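Local coordinates for protein ribokinase (Arabidopsis thaliana, PDB 6ILS) that catalyses the magnesium-dependent transfer of a phosphoryl group from ATP to O-5 of D-ribose, giving D-ribose 5-phosphate and ADP, at residues V6-A11 against Y57-L62; G96-M101 against N108-V113; L141-P146 against G169-P174; I149-A154 against N177-S182; L186-T191 against K220-K225. All blocks are in the same frame, centred on the assembly; numbering follows the deposited sequence.

Contact 1. Residues V6-A11 against Y57-L62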
# COMPACT_ATOMS: atom_id res chain seq x y z
N VAL B 6 21.83 -12.02 13.90
CA VAL B 6 21.19 -10.73 14.11
C VAL B 6 21.19 -9.89 12.85
O VAL B 6 22.24 -9.54 12.30
CB VAL B 6 21.85 -9.95 15.25
CG1 VAL B 6 21.17 -8.58 15.39
CG2 VAL B 6 21.74 -10.74 16.52
N VAL B 7 19.99 -9.59 12.36
CA VAL B 7 19.80 -8.81 11.15
C VAL B 7 19.37 -7.42 11.54
O VAL B 7 18.33 -7.23 12.19
CB VAL B 7 18.72 -9.45 10.22
CG1 VAL B 7 18.59 -8.65 8.93
CG2 VAL B 7 19.05 -10.93 9.94
N VAL B 8 20.17 -6.43 11.17
CA VAL B 8 19.80 -5.05 11.38
C VAL B 8 19.52 -4.46 10.02
O VAL B 8 20.38 -4.44 9.14
CB VAL B 8 20.91 -4.25 12.10
CG1 VAL B 8 20.41 -2.82 12.38
CG2 VAL B 8 21.30 -4.96 13.40
N GLY B 9 18.30 -4.00 9.80
CA GLY B 9 18.01 -3.47 8.49
C GLY B 9 16.57 -3.11 8.28
O GLY B 9 15.85 -2.77 9.23
N SER B 10 16.14 -3.22 7.02
CA SER B 10 14.87 -2.68 6.55
C SER B 10 13.69 -3.64 6.59
O SER B 10 13.85 -4.85 6.44
CB SER B 10 15.02 -2.21 5.13
OG SER B 10 15.47 -3.29 4.31
N ALA B 11 12.50 -3.07 6.72
CA ALA B 11 11.24 -3.79 6.57
C ALA B 11 10.33 -2.95 5.69
O ALA B 11 10.13 -1.78 5.97
CB ALA B 11 10.60 -4.07 7.93
N TYR B 57 17.26 -12.73 15.30
CA TYR B 57 16.68 -11.47 15.74
C TYR B 57 16.66 -10.48 14.59
O TYR B 57 17.61 -10.41 13.81
CB TYR B 57 17.52 -10.85 16.89
CG TYR B 57 17.34 -11.56 18.20
CD1 TYR B 57 17.94 -12.79 18.43
CD2 TYR B 57 16.56 -11.02 19.20
CE1 TYR B 57 17.77 -13.46 19.62
CE2 TYR B 57 16.38 -11.68 20.40
CZ TYR B 57 16.99 -12.89 20.60
OH TYR B 57 16.82 -13.56 21.79
N PHE B 58 15.59 -9.70 14.49
CA PHE B 58 15.52 -8.62 13.53
C PHE B 58 15.51 -7.31 14.30
O PHE B 58 14.66 -7.10 15.17
CB PHE B 58 14.27 -8.73 12.64
CG PHE B 58 14.06 -7.54 11.73
CD1 PHE B 58 15.04 -7.17 10.81
CD2 PHE B 58 12.90 -6.81 11.79
CE1 PHE B 58 14.88 -6.09 9.98
CE2 PHE B 58 12.71 -5.71 10.94
CZ PHE B 58 13.71 -5.35 10.02
N VAL B 59 16.48 -6.45 14.00
CA VAL B 59 16.53 -5.10 14.55
C VAL B 59 16.12 -4.10 13.48
O VAL B 59 16.79 -3.94 12.44
CB VAL B 59 17.94 -4.75 15.08
CG1 VAL B 59 17.95 -3.32 15.66
CG2 VAL B 59 18.38 -5.78 16.10
N GLY B 60 15.01 -3.41 13.71
CA GLY B 60 14.48 -2.57 12.67
C GLY B 60 13.48 -1.58 13.24
O GLY B 60 13.14 -1.66 14.42
N ARG B 61 13.00 -0.69 12.38
CA ARG B 61 12.06 0.37 12.76
C ARG B 61 10.83 0.31 11.89
O ARG B 61 10.93 0.30 10.67
CB ARG B 61 12.71 1.75 12.62
CG ARG B 61 13.84 2.00 13.60
CD ARG B 61 13.33 1.86 15.01
NE ARG B 61 14.36 2.13 16.00
CZ ARG B 61 15.10 1.19 16.57
NH1 ARG B 61 14.94 -0.09 16.22
NH2 ARG B 61 16.01 1.52 17.48
N LEU B 62 9.66 0.30 12.55
CA LEU B 62 8.38 0.25 11.86
C LEU B 62 7.54 1.46 12.22
O LEU B 62 7.77 2.07 13.26
CB LEU B 62 7.61 -1.01 12.25
CG LEU B 62 8.29 -2.34 11.93
CD1 LEU B 62 7.40 -3.48 12.39
CD2 LEU B 62 8.54 -2.40 10.44
O HOH W 1 14.06 -0.65 9.78
O HOH W 2 9.79 0.21 8.14

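Contact 2. Residues G96-M101 against N108-V113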
# COMPACT_ATOMS: atom_id res chain seq x y z
N GLY B 96 8.21 1.68 6.03
CA GLY B 96 8.71 1.80 4.67
C GLY B 96 7.91 0.92 3.72
O GLY B 96 7.36 -0.11 4.09
N HIS B 97 7.82 1.35 2.48
CA HIS B 97 7.12 0.55 1.50
C HIS B 97 7.69 0.80 0.11
O HIS B 97 8.41 1.78 -0.12
CB HIS B 97 5.60 0.81 1.54
CG HIS B 97 5.22 2.26 1.60
ND1 HIS B 97 5.38 3.03 2.72
CD2 HIS B 97 4.62 3.06 0.68
CE1 HIS B 97 4.94 4.25 2.49
NE2 HIS B 97 4.46 4.29 1.25
N ALA B 98 7.38 -0.12 -0.79
CA ALA B 98 7.87 -0.08 -2.16
C ALA B 98 6.72 -0.36 -3.12
O ALA B 98 6.11 -1.43 -3.06
CB ALA B 98 8.99 -1.08 -2.37
N VAL B 99 6.42 0.59 -3.99
CA VAL B 99 5.43 0.37 -5.04
C VAL B 99 6.12 -0.28 -6.24
O VAL B 99 6.91 0.36 -6.93
CB VAL B 99 4.76 1.68 -5.47
CG1 VAL B 99 3.80 1.42 -6.63
CG2 VAL B 99 4.03 2.29 -4.29
N VAL B 100 5.82 -1.55 -6.46
CA VAL B 100 6.46 -2.30 -7.54
C VAL B 100 5.50 -2.47 -8.72
O VAL B 100 4.60 -3.31 -8.68
CB VAL B 100 6.94 -3.67 -7.04
CG1 VAL B 100 7.72 -4.39 -8.14
CG2 VAL B 100 7.78 -3.52 -5.79
N MET B 101 5.70 -1.66 -9.76
CA MET B 101 4.86 -1.71 -10.95
C MET B 101 5.37 -2.72 -11.98
O MET B 101 6.28 -2.42 -12.76
CB MET B 101 4.77 -0.33 -11.59
CG MET B 101 4.05 0.66 -10.71
SD MET B 101 4.60 2.35 -10.97
CE MET B 101 3.52 3.20 -9.83
N ASN B 108 10.36 -4.24 -14.47
CA ASN B 108 9.77 -3.71 -13.24
C ASN B 108 10.22 -2.29 -12.98
O ASN B 108 11.40 -1.97 -13.06
CB ASN B 108 10.15 -4.55 -12.02
CG ASN B 108 9.83 -6.00 -12.20
OD1 ASN B 108 8.93 -6.36 -12.96
ND2 ASN B 108 10.58 -6.87 -11.50
N SER B 109 9.27 -1.45 -12.58
CA SER B 109 9.58 -0.11 -12.17
C SER B 109 9.21 0.02 -10.70
O SER B 109 8.13 -0.40 -10.28
CB SER B 109 8.84 0.91 -13.04
OG SER B 109 9.04 2.21 -12.55
N ILE B 110 10.12 0.59 -9.90
CA ILE B 110 9.93 0.60 -8.45
C ILE B 110 10.09 1.99 -7.84
O ILE B 110 11.03 2.71 -8.16
CB ILE B 110 10.90 -0.39 -7.77
CG1 ILE B 110 10.59 -1.82 -8.21
CG2 ILE B 110 10.82 -0.26 -6.24
CD1 ILE B 110 11.30 -2.89 -7.44
N ILE B 111 9.14 2.35 -6.97
CA ILE B 111 9.25 3.53 -6.11
C ILE B 111 9.40 3.09 -4.66
O ILE B 111 8.54 2.37 -4.14
CB ILE B 111 8.03 4.46 -6.24
CG1 ILE B 111 7.77 4.83 -7.70
CG2 ILE B 111 8.21 5.71 -5.39
CD1 ILE B 111 6.69 5.88 -7.88
N ILE B 112 10.49 3.49 -4.02
CA ILE B 112 10.74 3.07 -2.64
C ILE B 112 10.57 4.23 -1.67
O ILE B 112 11.13 5.31 -1.85
CB ILE B 112 12.14 2.43 -2.49
CG1 ILE B 112 12.08 0.97 -2.94
CG2 ILE B 112 12.63 2.51 -1.04
CD1 ILE B 112 13.35 0.20 -2.82
N VAL B 113 9.73 4.00 -0.65
CA VAL B 113 9.54 4.97 0.41
C VAL B 113 10.34 4.51 1.62
O VAL B 113 10.09 3.42 2.16
CB VAL B 113 8.04 5.12 0.81
CG1 VAL B 113 7.90 6.13 1.95
CG2 VAL B 113 7.21 5.54 -0.39

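Contact 3. Residues L141-P146 against G169-P174. With RIB (alpha-D-ribofuranose), chain F.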
# COMPACT_ATOMS: atom_id res chain seq x y z
N LEU B 141 23.74 -6.93 7.50
CA LEU B 141 23.31 -5.58 7.15
C LEU B 141 23.01 -5.50 5.65
O LEU B 141 23.52 -6.32 4.87
CB LEU B 141 24.41 -4.57 7.52
CG LEU B 141 25.00 -4.73 8.92
CD1 LEU B 141 26.25 -3.84 9.08
CD2 LEU B 141 23.94 -4.40 10.02
N GLN B 142 22.20 -4.53 5.25
CA GLN B 142 22.01 -4.20 3.84
C GLN B 142 22.07 -2.67 3.69
O GLN B 142 22.45 -1.98 4.63
CB GLN B 142 20.68 -4.74 3.29
CG GLN B 142 20.26 -6.08 3.89
CD GLN B 142 19.73 -5.95 5.32
OE1 GLN B 142 19.01 -4.99 5.66
NE2 GLN B 142 20.10 -6.89 6.16
N ARG B 143 21.67 -2.16 2.54
CA ARG B 143 21.73 -0.71 2.35
C ARG B 143 20.38 -0.06 2.14
O ARG B 143 20.16 0.68 1.18
CB ARG B 143 22.68 -0.41 1.20
CG ARG B 143 24.05 -0.97 1.51
CD ARG B 143 25.17 -0.14 0.96
NE ARG B 143 25.16 1.25 1.44
CZ ARG B 143 25.22 2.29 0.62
NH1 ARG B 143 25.26 2.09 -0.69
NH2 ARG B 143 25.23 3.53 1.10
N GLU B 144 19.48 -0.33 3.09
CA GLU B 144 18.12 0.21 3.07
C GLU B 144 17.79 0.89 4.40
O GLU B 144 16.63 1.17 4.70
CB GLU B 144 17.10 -0.91 2.77
CG GLU B 144 17.22 -1.47 1.36
CD GLU B 144 16.04 -2.37 0.95
OE1 GLU B 144 15.42 -3.02 1.83
OE2 GLU B 144 15.73 -2.40 -0.26
N ILE B 145 18.83 1.14 5.21
CA ILE B 145 18.74 1.99 6.40
C ILE B 145 19.97 2.93 6.35
O ILE B 145 20.87 2.73 5.52
CB ILE B 145 18.71 1.19 7.73
CG1 ILE B 145 20.08 0.55 8.00
CG2 ILE B 145 17.60 0.12 7.72
CD1 ILE B 145 20.20 -0.14 9.32
N PRO B 146 20.01 3.97 7.20
CA PRO B 146 21.09 4.96 7.01
C PRO B 146 22.52 4.43 7.18
O PRO B 146 22.77 3.62 8.05
CB PRO B 146 20.80 6.00 8.11
CG PRO B 146 19.32 5.93 8.29
CD PRO B 146 18.97 4.47 8.13
N GLY B 169 22.77 -4.75 -1.58
CA GLY B 169 21.43 -4.45 -2.05
C GLY B 169 20.82 -3.28 -1.29
O GLY B 169 21.00 -3.15 -0.07
N GLY B 170 20.09 -2.44 -2.02
CA GLY B 170 19.44 -1.27 -1.46
C GLY B 170 19.82 -0.03 -2.26
O GLY B 170 19.72 -0.01 -3.49
N MET B 171 20.25 1.01 -1.55
CA MET B 171 20.60 2.28 -2.18
C MET B 171 21.75 2.15 -3.17
O MET B 171 22.68 1.37 -2.96
CB MET B 171 20.94 3.31 -1.11
CG MET B 171 19.83 3.53 -0.10
SD MET B 171 20.26 4.77 1.14
CE MET B 171 21.88 4.20 1.63
N ASP B 172 21.69 2.94 -4.23
CA ASP B 172 22.70 2.90 -5.28
C ASP B 172 23.84 3.90 -5.04
O ASP B 172 24.62 4.19 -5.94
CB ASP B 172 22.06 3.16 -6.65
CG ASP B 172 21.08 2.06 -7.04
OD1 ASP B 172 21.12 0.98 -6.41
OD2 ASP B 172 20.29 2.28 -7.98
N THR B 173 23.94 4.39 -3.81
CA THR B 173 24.97 5.36 -3.45
C THR B 173 26.30 4.67 -3.15
O THR B 173 26.32 3.49 -2.79
CB THR B 173 24.55 6.20 -2.23
OG1 THR B 173 24.36 5.34 -1.11
CG2 THR B 173 23.26 6.94 -2.53
N PRO B 174 27.42 5.41 -3.29
CA PRO B 174 28.71 4.81 -2.93
C PRO B 174 28.71 4.35 -1.48
O PRO B 174 28.03 4.93 -0.64
CB PRO B 174 29.71 5.95 -3.14
CG PRO B 174 29.05 6.83 -4.15
CD PRO B 174 27.58 6.76 -3.85
O5 RIB F . 15.28 -8.03 -1.98
C5 RIB F . 13.89 -7.88 -1.93
C4 RIB F . 13.55 -6.67 -1.33
O4 RIB F . 14.23 -5.49 -1.97
C3 RIB F . 12.01 -6.44 -1.67
O3 RIB F . 11.20 -7.15 -0.62
C2 RIB F . 11.86 -5.20 -1.78
O2 RIB F . 11.06 -4.60 -0.69
C1 RIB F . 13.37 -4.50 -1.85
O1 RIB F . 13.62 -3.79 -0.69
O HOH W 3 24.40 -0.21 -2.33

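Contact 4. Residues I149-A154 against N177-S182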
# COMPACT_ATOMS: atom_id res chain seq x y z
N ILE B 149 23.82 4.38 10.80
CA ILE B 149 23.41 3.26 11.63
C ILE B 149 24.22 2.01 11.29
O ILE B 149 24.66 1.30 12.20
CB ILE B 149 21.89 2.99 11.45
CG1 ILE B 149 21.10 4.23 11.89
CG2 ILE B 149 21.47 1.76 12.24
CD1 ILE B 149 21.36 4.62 13.33
N ASN B 150 24.40 1.73 10.00
CA ASN B 150 25.22 0.57 9.62
C ASN B 150 26.64 0.67 10.17
O ASN B 150 27.21 -0.32 10.61
CB ASN B 150 25.29 0.42 8.10
CG ASN B 150 24.08 -0.31 7.54
OD1 ASN B 150 23.46 -1.13 8.23
ND2 ASN B 150 23.75 -0.02 6.30
N ILE B 151 27.20 1.88 10.13
CA ILE B 151 28.57 2.09 10.61
C ILE B 151 28.66 1.79 12.10
O ILE B 151 29.52 1.05 12.54
CB ILE B 151 29.06 3.51 10.28
CG1 ILE B 151 29.35 3.62 8.79
CG2 ILE B 151 30.32 3.83 11.09
CD1 ILE B 151 29.52 5.02 8.28
N GLN B 152 27.71 2.31 12.87
CA GLN B 152 27.71 2.08 14.31
C GLN B 152 27.55 0.61 14.68
O GLN B 152 28.16 0.14 15.63
CB GLN B 152 26.60 2.92 14.97
CG GLN B 152 26.79 4.43 14.82
CD GLN B 152 25.64 5.22 15.42
OE1 GLN B 152 25.31 5.07 16.61
NE2 GLN B 152 25.00 6.04 14.60
N VAL B 153 26.72 -0.11 13.94
CA VAL B 153 26.52 -1.53 14.24
C VAL B 153 27.79 -2.33 13.93
O VAL B 153 28.25 -3.13 14.74
CB VAL B 153 25.32 -2.10 13.43
CG1 VAL B 153 25.30 -3.63 13.50
CG2 VAL B 153 24.02 -1.51 13.94
N ALA B 154 28.35 -2.10 12.76
CA ALA B 154 29.52 -2.85 12.32
C ALA B 154 30.69 -2.62 13.28
O ALA B 154 31.35 -3.57 13.69
CB ALA B 154 29.90 -2.46 10.92
N ASN B 177 33.79 4.31 3.11
CA ASN B 177 34.92 3.44 3.40
C ASN B 177 34.99 3.08 4.86
O ASN B 177 35.53 2.04 5.23
CB ASN B 177 36.23 4.12 2.98
CG ASN B 177 36.38 4.17 1.50
OD1 ASN B 177 36.28 3.14 0.83
ND2 ASN B 177 36.56 5.37 0.96
N GLU B 178 34.44 3.95 5.68
CA GLU B 178 34.34 3.70 7.10
C GLU B 178 33.50 2.44 7.31
O GLU B 178 33.74 1.66 8.22
CB GLU B 178 33.71 4.91 7.79
CG GLU B 178 33.73 4.83 9.28
CD GLU B 178 33.12 6.07 9.89
OE1 GLU B 178 32.55 6.88 9.13
OE2 GLU B 178 33.22 6.22 11.13
N LEU B 179 32.52 2.23 6.43
CA LEU B 179 31.67 1.06 6.55
C LEU B 179 32.40 -0.18 6.03
O LEU B 179 32.47 -1.20 6.71
CB LEU B 179 30.34 1.27 5.81
CG LEU B 179 29.34 0.10 5.90
CD1 LEU B 179 29.11 -0.33 7.34
CD2 LEU B 179 28.04 0.48 5.21
N LEU B 180 32.94 -0.08 4.81
CA LEU B 180 33.75 -1.16 4.23
C LEU B 180 34.86 -1.64 5.17
O LEU B 180 35.13 -2.84 5.27
CB LEU B 180 34.34 -0.71 2.88
CG LEU B 180 33.34 -0.39 1.78
CD1 LEU B 180 34.02 0.20 0.55
CD2 LEU B 180 32.53 -1.63 1.38
N ASP B 181 35.50 -0.71 5.87
CA ASP B 181 36.58 -1.07 6.80
C ASP B 181 36.11 -1.83 8.03
O ASP B 181 36.93 -2.39 8.76
CB ASP B 181 37.33 0.18 7.28
CG ASP B 181 38.42 0.62 6.32
OD1 ASP B 181 39.03 -0.25 5.66
OD2 ASP B 181 38.67 1.84 6.25
N SER B 182 34.80 -1.83 8.29
CA SER B 182 34.29 -2.38 9.54
C SER B 182 33.53 -3.69 9.37
O SER B 182 33.13 -4.30 10.35
CB SER B 182 33.37 -1.36 10.22
OG SER B 182 34.01 -0.10 10.36

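Contact 5. Residues L186-T191 against K220-K225. With ATP (adenosine-5'-triphosphate), chain E.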
# COMPACT_ATOMS: atom_id res chain seq x y z
N LEU B 186 31.66 -8.64 2.19
CA LEU B 186 30.85 -7.81 1.33
C LEU B 186 30.09 -8.72 0.37
O LEU B 186 30.70 -9.62 -0.22
CB LEU B 186 31.73 -6.81 0.56
CG LEU B 186 30.98 -5.77 -0.29
CD1 LEU B 186 30.29 -4.76 0.62
CD2 LEU B 186 31.93 -5.06 -1.26
N SER B 187 28.79 -8.51 0.20
CA SER B 187 28.05 -9.36 -0.73
C SER B 187 27.26 -8.58 -1.79
O SER B 187 26.10 -8.23 -1.59
CB SER B 187 27.11 -10.31 0.04
OG SER B 187 26.57 -11.32 -0.82
N PRO B 188 27.91 -8.29 -2.93
CA PRO B 188 27.28 -7.63 -4.07
C PRO B 188 26.86 -8.61 -5.14
O PRO B 188 27.45 -9.69 -5.24
CB PRO B 188 28.40 -6.75 -4.61
CG PRO B 188 29.61 -7.62 -4.43
CD PRO B 188 29.37 -8.40 -3.13
N ASN B 189 25.89 -8.22 -5.96
CA ASN B 189 25.70 -8.91 -7.22
C ASN B 189 26.63 -8.28 -8.26
O ASN B 189 27.46 -7.43 -7.92
CB ASN B 189 24.23 -8.87 -7.69
CG ASN B 189 23.71 -7.47 -7.95
OD1 ASN B 189 24.47 -6.52 -8.14
ND2 ASN B 189 22.39 -7.34 -7.97
N GLU B 190 26.51 -8.72 -9.51
CA GLU B 190 27.36 -8.24 -10.60
C GLU B 190 27.24 -6.74 -10.80
O GLU B 190 28.24 -6.03 -10.95
CB GLU B 190 27.01 -8.96 -11.90
CG GLU B 190 27.28 -10.45 -11.87
CD GLU B 190 26.90 -11.15 -13.16
OE1 GLU B 190 27.59 -10.95 -14.18
OE2 GLU B 190 25.89 -11.89 -13.14
N THR B 191 26.01 -6.25 -10.83
CA THR B 191 25.76 -4.84 -11.09
C THR B 191 26.23 -3.96 -9.93
O THR B 191 26.83 -2.90 -10.13
CB THR B 191 24.29 -4.60 -11.37
OG1 THR B 191 23.90 -5.44 -12.47
CG2 THR B 191 24.03 -3.14 -11.73
N LYS B 220 38.25 -8.17 3.10
CA LYS B 220 38.96 -9.45 2.98
C LYS B 220 38.18 -10.51 2.22
O LYS B 220 38.77 -11.37 1.56
CB LYS B 220 39.31 -10.00 4.37
CG LYS B 220 40.16 -9.09 5.22
CD LYS B 220 41.57 -8.96 4.68
CE LYS B 220 42.36 -7.90 5.46
NZ LYS B 220 41.96 -6.50 5.08
N GLN B 221 36.86 -10.47 2.35
CA GLN B 221 36.01 -11.52 1.77
C GLN B 221 34.86 -10.92 1.00
O GLN B 221 34.19 -10.00 1.47
CB GLN B 221 35.47 -12.45 2.85
CG GLN B 221 36.52 -13.06 3.73
CD GLN B 221 35.98 -14.22 4.54
OE1 GLN B 221 34.90 -14.74 4.26
NE2 GLN B 221 36.74 -14.65 5.54
N VAL B 222 34.66 -11.40 -0.22
CA VAL B 222 33.60 -10.91 -1.06
C VAL B 222 32.79 -12.12 -1.57
O VAL B 222 33.35 -13.04 -2.16
CB VAL B 222 34.12 -10.08 -2.23
CG1 VAL B 222 32.97 -9.50 -3.05
CG2 VAL B 222 35.06 -8.94 -1.71
N LEU B 223 31.50 -12.09 -1.28
CA LEU B 223 30.54 -13.13 -1.70
C LEU B 223 29.75 -12.59 -2.89
O LEU B 223 28.80 -11.84 -2.71
CB LEU B 223 29.62 -13.49 -0.52
CG LEU B 223 28.49 -14.50 -0.78
CD1 LEU B 223 29.13 -15.84 -1.09
CD2 LEU B 223 27.58 -14.60 0.45
N VAL B 224 30.17 -12.90 -4.10
CA VAL B 224 29.53 -12.32 -5.27
C VAL B 224 28.38 -13.18 -5.79
O VAL B 224 28.56 -14.37 -6.07
CB VAL B 224 30.54 -12.09 -6.41
CG1 VAL B 224 29.89 -11.30 -7.52
CG2 VAL B 224 31.78 -11.37 -5.89
N LYS B 225 27.20 -12.57 -5.91
CA LYS B 225 26.03 -13.24 -6.47
C LYS B 225 25.98 -13.01 -7.98
O LYS B 225 26.03 -11.88 -8.45
CB LYS B 225 24.75 -12.73 -5.78
CG LYS B 225 24.74 -13.06 -4.28
CD LYS B 225 23.72 -12.23 -3.45
CE LYS B 225 24.20 -10.78 -3.31
NZ LYS B 225 23.84 -10.17 -1.97
PG ATP E . 20.49 -10.15 -6.07
O1G ATP E . 21.29 -9.65 -4.92
O2G ATP E . 19.04 -10.35 -5.65
O3G ATP E . 20.48 -9.17 -7.20
PB ATP E . 21.31 -11.98 -8.03
O1B ATP E . 21.98 -13.28 -8.06
O2B ATP E . 22.14 -11.06 -8.80
O3B ATP E . 21.18 -11.52 -6.53
PA ATP E . 18.86 -13.07 -9.16
O1A ATP E . 19.17 -13.40 -10.62
O2A ATP E . 17.43 -12.61 -9.03
O3A ATP E . 19.83 -11.91 -8.67
O5' ATP E . 19.06 -14.35 -8.29
C5' ATP E . 18.95 -14.29 -6.88
C4' ATP E . 19.42 -15.68 -6.30
O4' ATP E . 18.59 -16.81 -6.94
C3' ATP E . 20.62 -15.89 -6.65
O3' ATP E . 21.34 -16.56 -5.59
C2' ATP E . 20.58 -16.89 -7.97
O2' ATP E . 21.87 -17.57 -8.03
C1' ATP E . 19.58 -17.65 -7.80
N9 ATP E . 18.88 -17.87 -9.08
C8 ATP E . 18.43 -17.15 -10.15
N7 ATP E . 17.85 -18.01 -11.02
C5 ATP E . 17.92 -19.27 -10.47
C6 ATP E . 17.48 -20.51 -10.94
N6 ATP E . 16.81 -20.80 -12.18
N1 ATP E . 17.69 -21.60 -10.20
C2 ATP E . 18.32 -21.51 -8.98
N3 ATP E . 18.75 -20.31 -8.51
C4 ATP E . 18.55 -19.19 -9.27

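Contact 1. Residues V6-A11 against Y57-L62
V8 and V59 lie side by side on one face of a parallel strand pair and point the same way. CG2 of V8 rests 3.8 Å from CB of V59. V6 approaches the same valine at a slant, with its CG1 4.0 Å from CG2 of V59. The other face carries V7 and F58. The F58 ring runs forward along the neighbouring chain, because CG stands anti to the backbone N (chi1 173°). Its far end then lies against G9-A11. CZ comes within 3.4 Å of G9 O, and CB of A11 sits 4.0 Å from the same CZ. The N of G60 lies over the ring centre. A CB on G60 would run into this ring. Without the ring, as with an alanine in place of F58, a gap is likely to open beside G9-A11 and the A11 methyl to lose one apolar neighbour. The backbones are joined by V7 N to Y57 O, V59 N to V7 O (2.7 Å) and G9 N to V59 O. Beyond G9 the chains part, and a water bridges G9 O and R61 N. Helix 131-134 covers the V6, V8 and V59 face, and helix 41-51 covers V7 and F58. S10 OG is hydrogen-bonded to E144 OE1 and G42 N. This is the parallel part of the central mixed sheet of a PfkB-family kinase, where the chain leads into the ribose site.

Contact 2. Residues G96-M101 against N108-V113
V113 lies over one face of the H97 imidazole, its CB 3.7 Å from the ring centroid and 13° off the normal, a CH-pi contact. CG2 of V113 reaches H97 NE2 at 3.4 Å. The H67 ring meets the imidazole with planes at about 45°. H97 and V113 form a hydrogen-bonded pair of an antiparallel beta hairpin. It belongs to the small four-stranded sheet, the lid of ribokinase-family dimers, and the A98 side chain comes within about 4 Å of the bound ribose. H97 CG stands between backbone N and carbonyl carbon (chi1 46°), turning the ring over V113. ND1 bonds to T95 O, whereas NE2 is buried without a partner. With a leucine in place of H97, T95 O would probably lose this partner, and V113 the flat cover on one side. V99-I111 and M101-S109 follow on this face, A98-I112 and V100-I110 on the other. I110-I112 pair in parallel with a strand of the second subunit. CB of A98 touches CG1 of I112 at 3.8 Å.

Contact 3. Residues L141-P146 against G169-P174
R143 grips T173 end-on with two nitrogens. NH1 donates to T173 O at 2.7 Å, from above the carbonyl plane, and NH2 donates to T173 OG1 at 3.0 Å. The setting is a beta-alpha-beta unit, at the ends of parallel strands 138-143 and 164-170. CE of M171 lies over one face of the guanidinium, 3.5 Å from R143 NH2, and the two side chains cross at about a right angle. Bends at chi2 and chi3 bring the arginine tip round to T173. A salt bridge from NH2 to D147 gives the charge an acidic partner. Behind the tip, R143 N donates to G169 O, and M171 N donates to R143 O. A CB on G170 would clash with R143 O and E144 CG. E144 then extends from the loop after strand 138-143 into the sugar pocket. S10 OG and K41 N bond to its OE1. The other oxygen, OE2, accepts a hydrogen bond from O1 of the bound ribose at 2.6 Å.

Contact 4. Residues I149-A154 against N177-S182
Helix 147-158 and the short helix 177-180 with the residues after it pack next to each other on one side of the central sheet. The contact is mainly apolar. I151 lies at its middle and crosses L179 obliquely, with CG1 3.9 Å from L179 CB. The two methyls of I151, CD1 and CG2, meet the carboxylate end of E178. CD1 is 3.7 Å from OE1, and CG2 lies 3.8 Å from OE2. The E178 chain stretches out and crosses the isoleucine at about a right angle. Its charge is met by K155, through a salt bridge from OE2. L179 sends CG anti to the backbone N (chi1 -179°), and this carries its methyls across to the 147-158 helix. There CD1 sits 3.8 Å from N150 O, while CD2 touches N150 CB at 4.0 Å. One turn on, CB of A154 comes 3.7 Å from CB of S182. OG of S182 donates to E178 O at 2.8 Å, which ties the serine back to the preceding turn. ND2 of N150 bonds to Q142 O. Helix 147-158 packs on strand 138-143 through V153, and on 177-182 through N150, I151 and A154, while L180 packs on L186 of strand 185-187.

Contact 5. Residues L186-T191 against K220-K225
K225 runs along the end of its strand toward S187, between the neighbouring strand and the ATP phosphates. Its CB lies 3.6 Å from ATP O1B. CD passes ATP O1G, and CE stands 3.5 Å from both S187 OG and the same O1G. Bends at chi3 and chi4 then turn NZ to the backbone and hydroxyl of S187. NZ donates to S187 O at 3.0 Å, from above the carbonyl plane, and to S187 OG at 3.2 Å. It also makes a salt bridge to D167 and a hydrogen bond to T262 OG1. The ammonium has four oxygens round it, more than its three protons can serve at once. S187 OG in turn donates to L223 O at 3.0 Å. Further back, parallel pairing joins L186 N to Q221 O and L223 N to L186 O. P188 O accepts K225 N, and P188 CD packs on V222 CG1. N189 sits at the N-cap of helix 190-197. OD1 caps E192 N, and ND2 donates to ATP O3G at 2.8 Å (N-H...O angle 161°). In this part of the PfkB ATP site the asparagine bonds the gamma-phosphate, while the aliphatic chain of the lysine lines it.

Contacts 1, 3 and 5 all belong to the large sheet. Contact 1 is wholly buried and mostly apolar. Contact 5 is also buried, but its lysine and serine make it polar beside the ATP phosphates. Contact 3 is partly buried and mixes backbone pairing with an arginine grip. It touches contact 1 through S10 and E144, at the ribose. Contact 4 is partly buried too, lies about 17 Å from the chain centre (centre to centre), and packs helix on helix. It shares the unit of contact 3, since helix 147-158 follows strand 138-143. Contact 2 stands apart in the four-stranded sheet. It is largely buried, and is the one among the five that meets the second subunit.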